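Uronate isomerase (Caulobacter crescentus, PDB 2Q01) catalyses the interconversion of D-glucuronate with D-fructuronate and of D-galacturonate with D-tagaturonate in bacterial carbohydrate metabolism. Local coordinates at residues B[350-364]-B[378-390]. Sequence-based numbering, arbitrary orientation.
Sequences GNDPRLSIILFTLDE and YPVLKLGPSWWFH. With K (potassium ion), chain E.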
ATOM      1  N   GLY B 350       3.245 -25.869  11.727  1.00 36.93           N
ATOM      2  CA  GLY B 350       2.523 -25.303  10.585  1.00 49.64           C
ATOM      3  C   GLY B 350       1.688 -26.271   9.769  1.00 46.88           C
ATOM      4  O   GLY B 350       0.738 -25.861   9.113  1.00 49.84           O
ATOM      5  N   ASN B 351       2.044 -27.552   9.817  1.00 55.12           N
ATOM      6  CA  ASN B 351       1.356 -28.588   9.050  1.00 51.41           C
ATOM      7  C   ASN B 351       0.505 -29.505   9.929  1.00 54.45           C
ATOM      8  O   ASN B 351       0.087 -30.578   9.493  1.00 65.11           O
ATOM      9  CB  ASN B 351       2.366 -29.409   8.239  1.00 55.45           C
ATOM     10  CG  ASN B 351       3.350 -28.539   7.461  1.00 62.98           C
ATOM     11  OD1 ASN B 351       4.568 -28.679   7.599  1.00 70.35           O
ATOM     12  ND2 ASN B 351       2.825 -27.640   6.640  1.00 74.37           N
ATOM     13  N   ASP B 352       0.248 -29.078  11.162  1.00 52.54           N
ATOM     14  CA  ASP B 352      -0.558 -29.851  12.105  1.00 57.66           C
ATOM     15  C   ASP B 352      -2.053 -29.638  11.852  1.00 62.69           C
ATOM     16  O   ASP B 352      -2.497 -28.502  11.720  1.00 67.10           O
ATOM     17  CB  ASP B 352      -0.199 -29.465  13.544  1.00 60.02           C
ATOM     18  CG  ASP B 352      -0.634 -30.507  14.560  1.00 65.48           C
ATOM     19  OD1 ASP B 352      -1.848 -30.636  14.810  1.00 64.75           O
ATOM     20  OD2 ASP B 352       0.244 -31.186  15.129  1.00 73.00           O
ATOM     21  N   PRO B 353      -2.832 -30.735  11.777  1.00 63.71           N
ATOM     22  CA  PRO B 353      -4.286 -30.642  11.580  1.00 61.93           C
ATOM     23  C   PRO B 353      -5.065 -30.022  12.752  1.00 59.02           C
ATOM     24  O   PRO B 353      -6.090 -29.377  12.532  1.00 59.15           O
ATOM     25  CB  PRO B 353      -4.708 -32.106  11.387  1.00 64.61           C
ATOM     26  CG  PRO B 353      -3.438 -32.850  11.066  1.00 61.24           C
ATOM     27  CD  PRO B 353      -2.382 -32.138  11.832  1.00 61.83           C
ATOM     28  N   ARG B 354      -4.575 -30.212  13.975  1.00 57.54           N
ATOM     29  CA  ARG B 354      -5.297 -29.810  15.191  1.00 57.53           C
ATOM     30  C   ARG B 354      -5.189 -28.320  15.526  1.00 53.89           C
ATOM     31  O   ARG B 354      -5.942 -27.815  16.363  1.00 60.66           O
ATOM     32  CB  ARG B 354      -4.826 -30.634  16.399  1.00 55.73           C
ATOM     33  CG  ARG B 354      -4.923 -32.144  16.225  1.00 64.31           C
ATOM     34  CD  ARG B 354      -4.079 -32.869  17.267  1.00 76.16           C
ATOM     35  NE  ARG B 354      -2.646 -32.773  16.988  1.00 64.89           N
ATOM     36  CZ  ARG B 354      -1.683 -33.017  17.877  1.00 73.28           C
ATOM     37  NH1 ARG B 354      -1.982 -33.367  19.124  1.00 71.23           N
ATOM     38  NH2 ARG B 354      -0.411 -32.902  17.519  1.00 52.93           N
ATOM     39  N   LEU B 355      -4.252 -27.622  14.884  1.00 45.91           N
ATOM     40  CA  LEU B 355      -4.010 -26.214  15.188  1.00 38.20           C
ATOM     41  C   LEU B 355      -4.740 -25.268  14.232  1.00 44.27           C
ATOM     42  O   LEU B 355      -4.734 -25.458  13.014  1.00 45.61           O
ATOM     43  CB  LEU B 355      -2.507 -25.912  15.210  1.00 42.08           C
ATOM     44  CG  LEU B 355      -2.051 -24.502  15.607  1.00 39.24           C
ATOM     45  CD1 LEU B 355      -2.451 -24.159  17.042  1.00 39.77           C
ATOM     46  CD2 LEU B 355      -0.555 -24.334  15.397  1.00 39.20           C
ATOM     47  N   SER B 356      -5.369 -24.250  14.806  1.00 40.53           N
ATOM     48  CA  SER B 356      -6.053 -23.229  14.036  1.00 37.80           C
ATOM     49  C   SER B 356      -5.620 -21.845  14.523  1.00 37.43           C
ATOM     50  O   SER B 356      -5.856 -21.485  15.684  1.00 32.62           O
ATOM     51  CB  SER B 356      -7.568 -23.415  14.151  1.00 43.57           C
ATOM     52  OG  SER B 356      -8.259 -22.573  13.246  1.00 66.40           O
ATOM     53  N   ILE B 357      -4.959 -21.095  13.637  1.00 22.74           N
ATOM     54  CA  ILE B 357      -4.514 -19.729  13.925  1.00 28.02           C
ATOM     55  C   ILE B 357      -5.206 -18.719  12.988  1.00 28.53           C
ATOM     56  O   ILE B 357      -5.333 -18.962  11.793  1.00 42.29           O
ATOM     57  CB  ILE B 357      -2.962 -19.600  13.828  1.00 28.90           C
ATOM     58  CG1 ILE B 357      -2.270 -20.647  14.711  1.00 42.35           C
ATOM     59  CG2 ILE B 357      -2.485 -18.204  14.229  1.00 20.55           C
ATOM     60  CD1 ILE B 357      -0.767 -20.627  14.636  1.00 34.83           C
ATOM     61  N   ILE B 358      -5.670 -17.600  13.541  1.00 33.52           N
ATOM     62  CA  ILE B 358      -6.268 -16.528  12.749  1.00 29.74           C
ATOM     63  C   ILE B 358      -5.425 -15.266  12.876  1.00 28.89           C
ATOM     64  O   ILE B 358      -5.263 -14.739  13.970  1.00 31.67           O
ATOM     65  CB  ILE B 358      -7.735 -16.239  13.163  1.00 25.45           C
ATOM     66  CG1 ILE B 358      -8.568 -17.526  13.143  1.00 24.11           C
ATOM     67  CG2 ILE B 358      -8.356 -15.194  12.235  1.00 24.27           C
ATOM     68  CD1 ILE B 358      -9.973 -17.351  13.658  1.00 39.96           C
ATOM     69  N   LEU B 359      -4.887 -14.796  11.752  1.00 36.15           N
ATOM     70  CA  LEU B 359      -3.994 -13.636  11.732  1.00 31.00           C
ATOM     71  C   LEU B 359      -4.720 -12.342  11.381  1.00 34.71           C
ATOM     72  O   LEU B 359      -5.516 -12.290  10.438  1.00 28.99           O
ATOM     73  CB  LEU B 359      -2.860 -13.842  10.734  1.00 30.66           C
ATOM     74  CG  LEU B 359      -1.902 -15.016  10.900  1.00 39.43           C
ATOM     75  CD1 LEU B 359      -1.046 -15.113   9.648  1.00 30.88           C
ATOM     76  CD2 LEU B 359      -1.035 -14.876  12.154  1.00 30.01           C
ATOM     77  N   PHE B 360      -4.415 -11.302  12.147  1.00 36.78           N
ATOM     78  CA  PHE B 360      -4.971  -9.976  11.943  1.00 32.58           C
ATOM     79  C   PHE B 360      -3.813  -9.037  11.685  1.00 38.36           C
ATOM     80  O   PHE B 360      -2.666  -9.388  11.946  1.00 42.27           O
ATOM     81  CB  PHE B 360      -5.716  -9.522  13.194  1.00 29.08           C
ATOM     82  CG  PHE B 360      -7.058 -10.160  13.366  1.00 37.00           C
ATOM     83  CD1 PHE B 360      -7.175 -11.453  13.857  1.00 36.72           C
ATOM     84  CD2 PHE B 360      -8.213  -9.458  13.051  1.00 50.39           C
ATOM     85  CE1 PHE B 360      -8.415 -12.041  14.013  1.00 19.89           C
ATOM     86  CE2 PHE B 360      -9.457 -10.039  13.219  1.00 48.69           C
ATOM     87  CZ  PHE B 360      -9.557 -11.334  13.699  1.00 40.75           C
ATOM     88  N   THR B 361      -4.110  -7.847  11.174  1.00 35.01           N
ATOM     89  CA  THR B 361      -3.086  -6.840  10.955  1.00 28.72           C
ATOM     90  C   THR B 361      -3.626  -5.416  11.119  1.00 37.52           C
ATOM     91  O   THR B 361      -4.825  -5.167  10.983  1.00 37.98           O
ATOM     92  CB  THR B 361      -2.389  -7.017   9.578  1.00 37.26           C
ATOM     93  OG1 THR B 361      -1.057  -6.494   9.641  1.00 46.75           O
ATOM     94  CG2 THR B 361      -3.150  -6.328   8.463  1.00 28.31           C
ATOM     95  N   LEU B 362      -2.719  -4.501  11.444  1.00 34.89           N
ATOM     96  CA  LEU B 362      -2.982  -3.071  11.458  1.00 31.58           C
ATOM     97  C   LEU B 362      -2.211  -2.441  10.301  1.00 36.58           C
ATOM     98  O   LEU B 362      -2.323  -1.246  10.024  1.00 29.93           O
ATOM     99  CB  LEU B 362      -2.522  -2.482  12.790  1.00 34.66           C
ATOM    100  CG  LEU B 362      -3.530  -1.929  13.801  1.00 34.43           C
ATOM    101  CD1 LEU B 362      -4.940  -2.372  13.525  1.00 30.22           C
ATOM    102  CD2 LEU B 362      -3.112  -2.254  15.239  1.00 30.82           C
ATOM    103  N   ASP B 363      -1.439  -3.283   9.623  1.00 36.01           N
ATOM    104  CA  ASP B 363      -0.603  -2.882   8.512  1.00 38.17           C
ATOM    105  C   ASP B 363      -1.152  -3.490   7.216  1.00 45.04           C
ATOM    106  O   ASP B 363      -0.817  -4.631   6.867  1.00 46.15           O
ATOM    107  CB  ASP B 363       0.833  -3.354   8.776  1.00 40.08           C
ATOM    108  CG  ASP B 363       1.848  -2.717   7.850  1.00 41.20           C
ATOM    109  OD1 ASP B 363       1.495  -1.788   7.091  1.00 57.17           O
ATOM    110  OD2 ASP B 363       3.016  -3.153   7.887  1.00 44.91           O
ATOM    111  N   GLU B 364      -1.973  -2.709   6.508  1.00 38.03           N
ATOM    112  CA  GLU B 364      -2.644  -3.122   5.259  1.00 34.76           C
ATOM    113  C   GLU B 364      -1.708  -3.574   4.146  1.00 36.69           C
ATOM    114  O   GLU B 364      -2.124  -4.282   3.221  1.00 48.61           O
ATOM    115  CB  GLU B 364      -3.501  -1.985   4.703  1.00 32.61           C
ATOM    116  CG  GLU B 364      -4.769  -1.704   5.470  1.00 47.79           C
ATOM    117  CD  GLU B 364      -5.643  -0.677   4.769  1.00 67.00           C
ATOM    118  OE1 GLU B 364      -6.746  -1.049   4.313  1.00 70.85           O
ATOM    119  OE2 GLU B 364      -5.220   0.495   4.660  1.00 58.16           O
ATOM    120  N   TYR B 378      -0.405 -22.383   4.263  1.00 38.01           N
ATOM    121  CA  TYR B 378      -0.340 -23.150   5.511  1.00 34.49           C
ATOM    122  C   TYR B 378      -1.708 -23.632   5.962  1.00 35.26           C
ATOM    123  O   TYR B 378      -2.641 -22.831   6.024  1.00 43.41           O
ATOM    124  CB  TYR B 378       0.305 -22.315   6.619  1.00 27.36           C
ATOM    125  CG  TYR B 378       1.802 -22.239   6.514  1.00 31.65           C
ATOM    126  CD1 TYR B 378       2.428 -21.113   5.983  1.00 31.18           C
ATOM    127  CD2 TYR B 378       2.601 -23.307   6.937  1.00 44.50           C
ATOM    128  CE1 TYR B 378       3.818 -21.049   5.881  1.00 27.27           C
ATOM    129  CE2 TYR B 378       3.983 -23.254   6.839  1.00 29.65           C
ATOM    130  CZ  TYR B 378       4.584 -22.126   6.311  1.00 36.84           C
ATOM    131  OH  TYR B 378       5.951 -22.083   6.220  1.00 36.27           O
ATOM    132  N   PRO B 379      -1.846 -24.936   6.279  1.00 37.19           N
ATOM    133  CA  PRO B 379      -3.086 -25.534   6.792  1.00 33.87           C
ATOM    134  C   PRO B 379      -3.653 -24.857   8.048  1.00 39.47           C
ATOM    135  O   PRO B 379      -4.871 -24.817   8.236  1.00 41.99           O
ATOM    136  CB  PRO B 379      -2.663 -26.962   7.128  1.00 33.79           C
ATOM    137  CG  PRO B 379      -1.549 -27.230   6.218  1.00 33.83           C
ATOM    138  CD  PRO B 379      -0.789 -25.949   6.134  1.00 46.30           C
ATOM    139  N   VAL B 380      -2.775 -24.298   8.874  1.00 33.34           N
ATOM    140  CA  VAL B 380      -3.155 -23.774  10.183  1.00 30.69           C
ATOM    141  C   VAL B 380      -3.587 -22.306  10.196  1.00 28.55           C
ATOM    142  O   VAL B 380      -4.201 -21.856  11.159  1.00 39.66           O
ATOM    143  CB  VAL B 380      -2.008 -23.971  11.200  1.00 27.24           C
ATOM    144  CG1 VAL B 380      -1.743 -25.439  11.403  1.00 30.09           C
ATOM    145  CG2 VAL B 380      -0.743 -23.285  10.733  1.00 27.08           C
ATOM    146  N   LEU B 381      -3.267 -21.568   9.135  1.00 28.70           N
ATOM    147  CA  LEU B 381      -3.404 -20.108   9.123  1.00 30.66           C
ATOM    148  C   LEU B 381      -4.669 -19.643   8.427  1.00 30.09           C
ATOM    149  O   LEU B 381      -5.005 -20.141   7.354  1.00 35.29           O
ATOM    150  CB  LEU B 381      -2.197 -19.487   8.423  1.00 27.57           C
ATOM    151  CG  LEU B 381      -1.056 -18.856   9.227  1.00 25.52           C
ATOM    152  CD1 LEU B 381      -0.870 -19.447  10.615  1.00 40.92           C
ATOM    153  CD2 LEU B 381       0.231 -18.924   8.417  1.00 30.57           C
ATOM    154  N   LYS B 382      -5.362 -18.679   9.011  1.00 39.44           N
ATOM    155  CA  LYS B 382      -6.557 -18.124   8.397  1.00 32.86           C
ATOM    156  C   LYS B 382      -6.457 -16.621   8.567  1.00 34.18           C
ATOM    157  O   LYS B 382      -5.738 -16.155   9.441  1.00 29.03           O
ATOM    158  CB  LYS B 382      -7.792 -18.650   9.120  1.00 37.21           C
ATOM    159  CG  LYS B 382      -8.861 -19.241   8.240  1.00 40.07           C
ATOM    160  CD  LYS B 382      -8.679 -20.722   8.065  1.00 43.18           C
ATOM    161  CE  LYS B 382      -9.996 -21.418   7.815  1.00 46.48           C
ATOM    162  NZ  LYS B 382      -9.759 -22.720   7.136  1.00 68.64           N
ATOM    163  N   LEU B 383      -7.174 -15.861   7.742  1.00 36.79           N
ATOM    164  CA  LEU B 383      -7.112 -14.405   7.821  1.00 28.65           C
ATOM    165  C   LEU B 383      -8.323 -13.801   8.486  1.00 31.88           C
ATOM    166  O   LEU B 383      -9.454 -14.118   8.141  1.00 33.50           O
ATOM    167  CB  LEU B 383      -6.908 -13.780   6.444  1.00 32.05           C
ATOM    168  CG  LEU B 383      -5.538 -14.062   5.834  1.00 28.85           C
ATOM    169  CD1 LEU B 383      -5.332 -13.237   4.604  1.00 36.39           C
ATOM    170  CD2 LEU B 383      -4.417 -13.819   6.843  1.00 44.47           C
ATOM    171  N   GLY B 384      -8.070 -12.932   9.455  1.00 32.14           N
ATOM    172  CA  GLY B 384      -9.132 -12.208  10.127  1.00 31.01           C
ATOM    173  C   GLY B 384      -9.510 -11.014   9.290  1.00 38.39           C
ATOM    174  O   GLY B 384      -8.740 -10.610   8.421  1.00 47.81           O
ATOM    175  N   PRO B 385     -10.701 -10.441   9.535  1.00 42.19           N
ATOM    176  CA  PRO B 385     -11.120  -9.265   8.774  1.00 44.46           C
ATOM    177  C   PRO B 385     -10.261  -8.048   9.085  1.00 41.15           C
ATOM    178  O   PRO B 385      -9.475  -8.066  10.040  1.00 40.49           O
ATOM    179  CB  PRO B 385     -12.553  -9.027   9.259  1.00 48.91           C
ATOM    180  CG  PRO B 385     -12.606  -9.645  10.605  1.00 46.14           C
ATOM    181  CD  PRO B 385     -11.725 -10.853  10.514  1.00 46.67           C
ATOM    182  N   SER B 386     -10.406  -7.009   8.269  1.00 37.97           N
ATOM    183  CA  SER B 386      -9.729  -5.749   8.514  1.00 38.65           C
ATOM    184  C   SER B 386     -10.121  -5.211   9.890  1.00 42.35           C
ATOM    185  O   SER B 386     -11.290  -5.242  10.277  1.00 48.69           O
ATOM    186  CB  SER B 386     -10.024  -4.747   7.404  1.00 33.54           C
ATOM    187  OG  SER B 386     -11.414  -4.657   7.163  1.00 43.21           O
ATOM    188  N   TRP B 387      -9.120  -4.743  10.628  1.00 41.74           N
ATOM    189  CA  TRP B 387      -9.257  -4.520  12.055  1.00 42.55           C
ATOM    190  C   TRP B 387      -9.046  -3.042  12.421  1.00 42.48           C
ATOM    191  O   TRP B 387      -8.253  -2.341  11.784  1.00 47.14           O
ATOM    192  CB  TRP B 387      -8.299  -5.488  12.786  1.00 40.50           C
ATOM    193  CG  TRP B 387      -8.040  -5.252  14.256  1.00 41.98           C
ATOM    194  CD1 TRP B 387      -8.956  -4.954  15.224  1.00 40.46           C
ATOM    195  CD2 TRP B 387      -6.772  -5.342  14.922  1.00 42.94           C
ATOM    196  NE1 TRP B 387      -8.334  -4.816  16.440  1.00 49.92           N
ATOM    197  CE2 TRP B 387      -6.994  -5.055  16.286  1.00 51.39           C
ATOM    198  CE3 TRP B 387      -5.468  -5.637  14.496  1.00 57.99           C
ATOM    199  CZ2 TRP B 387      -5.959  -5.048  17.231  1.00 40.92           C
ATOM    200  CZ3 TRP B 387      -4.436  -5.621  15.435  1.00 50.15           C
ATOM    201  CH2 TRP B 387      -4.691  -5.323  16.784  1.00 55.06           C
ATOM    202  N   TRP B 388      -9.817  -2.583  13.408  1.00 44.02           N
ATOM    203  CA  TRP B 388      -9.648  -1.280  14.067  1.00 48.36           C
ATOM    204  C   TRP B 388      -9.928  -0.091  13.152  1.00 48.59           C
ATOM    205  O   TRP B 388     -11.084   0.248  12.896  1.00 64.54           O
ATOM    206  CB  TRP B 388      -8.248  -1.168  14.675  1.00 49.09           C
ATOM    207  CG  TRP B 388      -8.124  -0.305  15.886  1.00 55.35           C
ATOM    208  CD1 TRP B 388      -8.770   0.875  16.142  1.00 55.14           C
ATOM    209  CD2 TRP B 388      -7.261  -0.538  17.000  1.00 59.61           C
ATOM    210  NE1 TRP B 388      -8.375   1.376  17.357  1.00 56.75           N
ATOM    211  CE2 TRP B 388      -7.445   0.531  17.903  1.00 58.56           C
ATOM    212  CE3 TRP B 388      -6.349  -1.551  17.325  1.00 42.20           C
ATOM    213  CZ2 TRP B 388      -6.753   0.612  19.115  1.00 56.40           C
ATOM    214  CZ3 TRP B 388      -5.663  -1.470  18.526  1.00 52.07           C
ATOM    215  CH2 TRP B 388      -5.869  -0.395  19.408  1.00 49.49           C
ATOM    216  N   PHE B 389      -8.858   0.537  12.675  1.00 47.36           N
ATOM    217  CA  PHE B 389      -8.945   1.699  11.797  1.00 47.35           C
ATOM    218  C   PHE B 389      -9.368   1.294  10.388  1.00 48.88           C
ATOM    219  O   PHE B 389      -9.894   2.112   9.629  1.00 45.96           O
ATOM    220  CB  PHE B 389      -7.594   2.425  11.740  1.00 43.58           C
ATOM    221  CG  PHE B 389      -7.092   2.879  13.081  1.00 51.84           C
ATOM    222  CD1 PHE B 389      -6.142   2.135  13.778  1.00 38.64           C
ATOM    223  CD2 PHE B 389      -7.576   4.049  13.655  1.00 45.08           C
ATOM    224  CE1 PHE B 389      -5.689   2.554  15.020  1.00 37.33           C
ATOM    225  CE2 PHE B 389      -7.122   4.478  14.896  1.00 43.45           C
ATOM    226  CZ  PHE B 389      -6.176   3.734  15.578  1.00 39.70           C
ATOM    227  N   HIS B 390      -9.122   0.027  10.052  1.00 46.17           N
ATOM    228  CA  HIS B 390      -9.433  -0.515   8.733  1.00 45.14           C
ATOM    229  C   HIS B 390     -10.763  -1.267   8.728  1.00 45.34           C
ATOM    230  O   HIS B 390     -11.176  -1.812   7.712  1.00 52.91           O
ATOM    231  CB  HIS B 390      -8.292  -1.406   8.251  1.00 45.06           C
ATOM    232  CG  HIS B 390      -6.932  -0.836   8.512  1.00 49.64           C
ATOM    233  ND1 HIS B 390      -6.490   0.334   7.934  1.00 53.74           N
ATOM    234  CD2 HIS B 390      -5.915  -1.276   9.291  1.00 48.97           C
ATOM    235  CE1 HIS B 390      -5.263   0.592   8.346  1.00 39.49           C
ATOM    236  NE2 HIS B 390      -4.890  -0.370   9.169  1.00 44.54           N
TER
HETATM  237  K     K E 502      -5.116 -21.852   5.430  1.00 37.20           K
HETATM  238  O   HOH W   1      -6.052 -10.635   8.390  1.00 46.23           O
HETATM  239  O   HOH W   2      -6.678  -7.961   9.694  1.00 35.41           O
HETATM  240  O   HOH W   3      -6.637  -4.713   9.195  1.00 54.29           O
HETATM  241  O   HOH W   4      -6.950 -23.362   6.528  1.00 41.36           O
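Strands 357-359 and 381-383 pair in parallel through I357-L381, I358-K382 and L359-L383, the two strands of a beta-alpha-beta crossover in the TIM-barrel-like fold of the metallo-dependent hydrolase superfamily. Helix 366-375 makes the connection, and strand 305-308 borders 357-359 on its other edge. The backbone ladder runs I357 N to V380 O, K382 N to I357 O, L359 N to K382 O and G384 N to L359 O. I357, L359, L381 and L383 share the face that L371 and A375 of the helix help cover; L359 CD1 meets L381 CG at 3.8 Å. At the N-terminal end V380 CG1 wedges against the carbonyls of D352 and L355. In the type I turn Y378-L381 that leads into strand 381-383, Y378 O and L381 O (2.6 Å from the ion) bind potassium together with A375 and N411 of this chain, a water and S75 of the second subunit.

Past the strands the backbones move apart and waters bridge them, one joining T361 N to P385 O. G384 CA sits over the face of F360, 3.8 Å from the ring centroid, while the F360 edge turns to the W387 face in an offset edge-to-face pair, planes at 80°. L362 CD1 makes a CH-pi contact over the six-membered ring of W387, offset toward the rim, 3.4 Å from CE3. With chi1 at -73°, E364 CG comes over the centre of the H390 ring, 3.6 Å from its centroid, and the carboxylate stacks on the ring, planes 18° apart; OE1 is salt-bridged to R398 of the same chain and OE2 hydrogen-bonded to S368 of the third subunit. H390 NE2 donates to L362 O at 2.8 Å, approaching from above the carbonyl plane.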